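Local coordinates for putative uncharacterized protein PH0350 (Pyrococcus horikoshii, PDB 3QJL) that binds CRISPR RNA as a Cas6-family protein of the prokaryotic adaptive immune system and forms a homodimer when crystallized with it, at residues K63-I66 against I72-L75. Residues are numbered along the deposited sequence; the frame is centred on the assembly and turned at random.
With nucleotides of chain D; nucleotides of chain B.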
loop_
_atom_site.group_PDB
_atom_site.type_symbol
_atom_site.label_atom_id
_atom_site.label_comp_id
_atom_site.label_asym_id
_atom_site.label_seq_id
_atom_site.Cartn_x
_atom_site.Cartn_y
_atom_site.Cartn_z
ATOM N N LYS A 63 -9.025 8.718 -11.367
ATOM C CA LYS A 63 -7.923 8.349 -12.252
ATOM C C LYS A 63 -6.810 9.401 -12.310
ATOM O O LYS A 63 -7.065 10.587 -12.538
ATOM C CB LYS A 63 -8.437 7.944 -13.634
ATOM C CG LYS A 63 -8.509 9.044 -14.644
ATOM C CD LYS A 63 -9.741 8.850 -15.515
ATOM C CE LYS A 63 -10.027 7.368 -15.750
ATOM N NZ LYS A 63 -11.242 7.198 -16.602
ATOM N N ARG A 64 -5.574 8.946 -12.099
ATOM C CA ARG A 64 -4.472 9.832 -11.738
ATOM C C ARG A 64 -3.107 9.272 -12.135
ATOM O O ARG A 64 -2.968 8.092 -12.446
ATOM C CB ARG A 64 -4.489 10.074 -10.222
ATOM C CG ARG A 64 -4.401 8.782 -9.424
ATOM C CD ARG A 64 -4.968 8.886 -8.019
ATOM N NE ARG A 64 -4.835 7.611 -7.314
ATOM C CZ ARG A 64 -5.530 6.524 -7.626
ATOM N NH1 ARG A 64 -6.403 6.568 -8.621
ATOM N NH2 ARG A 64 -5.359 5.397 -6.955
ATOM N N LYS A 65 -2.109 10.147 -12.139
ATOM C CA LYS A 65 -0.721 9.748 -12.292
ATOM C C LYS A 65 0.053 10.538 -11.245
ATOM O O LYS A 65 -0.492 11.495 -10.678
ATOM C CB LYS A 65 -0.219 10.060 -13.698
ATOM C CG LYS A 65 -0.608 9.016 -14.728
ATOM C CD LYS A 65 -0.109 9.391 -16.128
ATOM C CE LYS A 65 -0.512 8.328 -17.154
ATOM N NZ LYS A 65 -0.573 8.856 -18.549
ATOM N N ILE A 66 1.295 10.144 -10.962
ATOM C CA ILE A 66 2.049 10.814 -9.905
ATOM C C ILE A 66 3.263 11.607 -10.384
ATOM O O ILE A 66 4.071 11.130 -11.193
ATOM C CB ILE A 66 2.476 9.848 -8.788
ATOM C CG1 ILE A 66 1.279 9.033 -8.314
ATOM C CG2 ILE A 66 3.035 10.629 -7.608
ATOM C CD1 ILE A 66 0.398 9.777 -7.325
ATOM N N ILE A 72 -0.403 15.079 -7.422
ATOM C CA ILE A 72 -1.196 14.100 -8.152
ATOM C C ILE A 72 -1.791 14.692 -9.423
ATOM O O ILE A 72 -2.485 15.704 -9.389
ATOM C CB ILE A 72 -2.339 13.582 -7.263
ATOM C CG1 ILE A 72 -1.791 13.195 -5.886
ATOM C CG2 ILE A 72 -3.076 12.422 -7.937
ATOM C CD1 ILE A 72 -2.841 12.850 -4.867
ATOM N N GLU A 73 -1.515 14.058 -10.549
ATOM C CA GLU A 73 -2.086 14.488 -11.809
ATOM C C GLU A 73 -3.532 14.044 -11.874
ATOM O O GLU A 73 -3.801 12.847 -11.800
ATOM C CB GLU A 73 -1.350 13.820 -12.961
ATOM C CG GLU A 73 -0.363 14.701 -13.688
ATOM C CD GLU A 73 0.347 13.949 -14.805
ATOM O OE1 GLU A 73 1.598 13.990 -14.847
ATOM O OE2 GLU A 73 -0.345 13.313 -15.635
ATOM N N ILE A 74 -4.461 14.979 -12.062
ATOM C CA ILE A 74 -5.867 14.602 -12.162
ATOM C C ILE A 74 -6.227 14.329 -13.624
ATOM O O ILE A 74 -6.272 15.245 -14.444
ATOM C CB ILE A 74 -6.790 15.714 -11.612
ATOM C CG1 ILE A 74 -6.596 15.877 -10.109
ATOM C CG2 ILE A 74 -8.239 15.382 -11.883
ATOM C CD1 ILE A 74 -7.181 17.137 -9.565
ATOM N N LEU A 75 -6.468 13.061 -13.948
ATOM C CA LEU A 75 -6.883 12.691 -15.297
ATOM C C LEU A 75 -8.392 12.501 -15.393
ATOM O O LEU A 75 -8.932 12.249 -16.473
ATOM C CB LEU A 75 -6.164 11.429 -15.760
ATOM C CG LEU A 75 -4.643 11.548 -15.834
ATOM C CD1 LEU A 75 -4.080 10.505 -16.788
ATOM C CD2 LEU A 75 -4.229 12.938 -16.273
ATOM P P A D 6 -1.424 5.841 -6.368
ATOM O OP1 A D 6 -2.429 4.856 -5.908
ATOM O OP2 A D 6 -1.886 7.034 -7.109
ATOM O "O5'" A D 6 -0.516 6.285 -5.144
ATOM C "C5'" A D 6 0.621 7.115 -5.335
ATOM C "C4'" A D 6 0.987 7.858 -4.073
ATOM O "O4'" A D 6 0.052 8.949 -3.881
ATOM C "C3'" A D 6 0.946 7.033 -2.791
ATOM O "O3'" A D 6 1.943 7.514 -1.884
ATOM C "C2'" A D 6 -0.438 7.343 -2.233
ATOM O "O2'" A D 6 -0.543 7.182 -0.837
ATOM C "C1'" A D 6 -0.630 8.800 -2.653
ATOM N N9 A D 6 -2.026 9.181 -2.884
ATOM C C8 A D 6 -2.955 8.518 -3.650
ATOM N N7 A D 6 -4.138 9.098 -3.722
ATOM C C5 A D 6 -3.969 10.237 -2.955
ATOM C C6 A D 6 -4.855 11.273 -2.633
ATOM N N6 A D 6 -6.121 11.322 -3.057
ATOM N N1 A D 6 -4.380 12.269 -1.858
ATOM C C2 A D 6 -3.106 12.213 -1.434
ATOM N N3 A D 6 -2.178 11.286 -1.660
ATOM C C4 A D 6 -2.677 10.312 -2.442
ATOM P P C D 5 -2.427 0.923 -8.346
ATOM O OP1 C D 5 -2.572 0.163 -7.076
ATOM O OP2 C D 5 -3.178 2.190 -8.506
ATOM O "O5'" C D 5 -0.896 1.172 -8.661
ATOM C "C5'" C D 5 -0.502 2.147 -9.609
ATOM C "C4'" C D 5 0.118 3.340 -8.939
ATOM O "O4'" C D 5 1.054 3.958 -9.857
ATOM C "C3'" C D 5 -0.860 4.429 -8.526
ATOM O "O3'" C D 5 -0.392 5.062 -7.331
ATOM C "C2'" C D 5 -0.783 5.406 -9.700
ATOM O "O2'" C D 5 -1.141 6.731 -9.382
ATOM C "C1'" C D 5 0.688 5.298 -10.095
ATOM N N1 C D 5 0.965 5.587 -11.518
ATOM C C2 C D 5 1.657 6.747 -11.875
ATOM O O2 C D 5 1.987 7.554 -11.000
ATOM N N3 C D 5 1.939 6.978 -13.174
ATOM C C4 C D 5 1.561 6.099 -14.101
ATOM N N4 C D 5 1.852 6.375 -15.376
ATOM C C5 C D 5 0.869 4.899 -13.767
ATOM C C6 C D 5 0.605 4.682 -12.473
ATOM P P U B 3 -11.658 3.398 -7.205
ATOM O OP1 U B 3 -11.781 4.856 -6.899
ATOM O OP2 U B 3 -11.997 2.927 -8.572
ATOM O "O5'" U B 3 -10.202 2.881 -6.800
ATOM C "C5'" U B 3 -10.032 1.841 -5.849
ATOM C "C4'" U B 3 -8.854 2.103 -4.933
ATOM O "O4'" U B 3 -7.977 3.103 -5.505
ATOM C "C3'" U B 3 -9.176 2.660 -3.558
ATOM O "O3'" U B 3 -9.639 1.669 -2.664
ATOM C "C2'" U B 3 -7.850 3.271 -3.133
ATOM O "O2'" U B 3 -6.991 2.270 -2.619
ATOM C "C1'" U B 3 -7.280 3.760 -4.467
ATOM N N1 U B 3 -7.412 5.227 -4.633
ATOM C C2 U B 3 -6.307 5.977 -4.285
ATOM O O2 U B 3 -5.297 5.457 -3.877
ATOM N N3 U B 3 -6.398 7.334 -4.428
ATOM C C4 U B 3 -7.506 8.017 -4.879
ATOM O O4 U B 3 -7.476 9.247 -4.952
ATOM C C5 U B 3 -8.618 7.183 -5.217
ATOM C C6 U B 3 -8.542 5.850 -5.089
#
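Arg64 to Ile66 run antiparallel to Ile72 to Ile74, the short strand axes 4.6 Å apart at 152°, with Lys65 and Glu73 as the hydrogen-bonded pair. Glu73 N gives its hydrogen to Lys65 O at 2.8 Å, Lys65 N returns a bond to Glu73 O, and Leu75 N bonds Lys63 O just past the strand ends. Alternation then sorts the side chains onto two faces. On that of Lys65 and Glu73, the lysine's extended chain passes obliquely by the carboxylate, its CB 3.8 Å from Glu73 OE2, but Lys65 NZ and Glu73 OE2 stay 5.3 Å apart, too far for a salt bridge; any attraction is probably long-range. Leu75 CB rests on Lys63 CG at 3.5 Å, the two side chains crossing at about a right angle.

The other face carries Arg64, Ile66, Ile72 and Ile74. Ile72 CG2 lies against Arg64 CB at 3.6 Å, while its CD1 reaches the base of A6 of chain D. With CG between its backbone N and carbonyl carbon (chi1 57°), Arg64 leads away from the neighbouring strand toward RNA: NE comes within 3.0 Å of OP2 of A6 of chain D, and one guanidinium face lies off-centre over the base of U3 of chain B, its exact placing doubtful because NH2 sits too close to that base. In the non-hydrogen-bonded pair with Ile72, Ile66 turns its N-H outward to bond O2 of C5 of chain D at 2.7 Å. Strands 64-67 and 71-74 form a β-hairpin in the N-terminal region of a Cas6 RAMP protein; strand 19-20 joins 71-74 to complete a small antiparallel sheet, whose outer strand 64-67 serves as an RNA-binding edge.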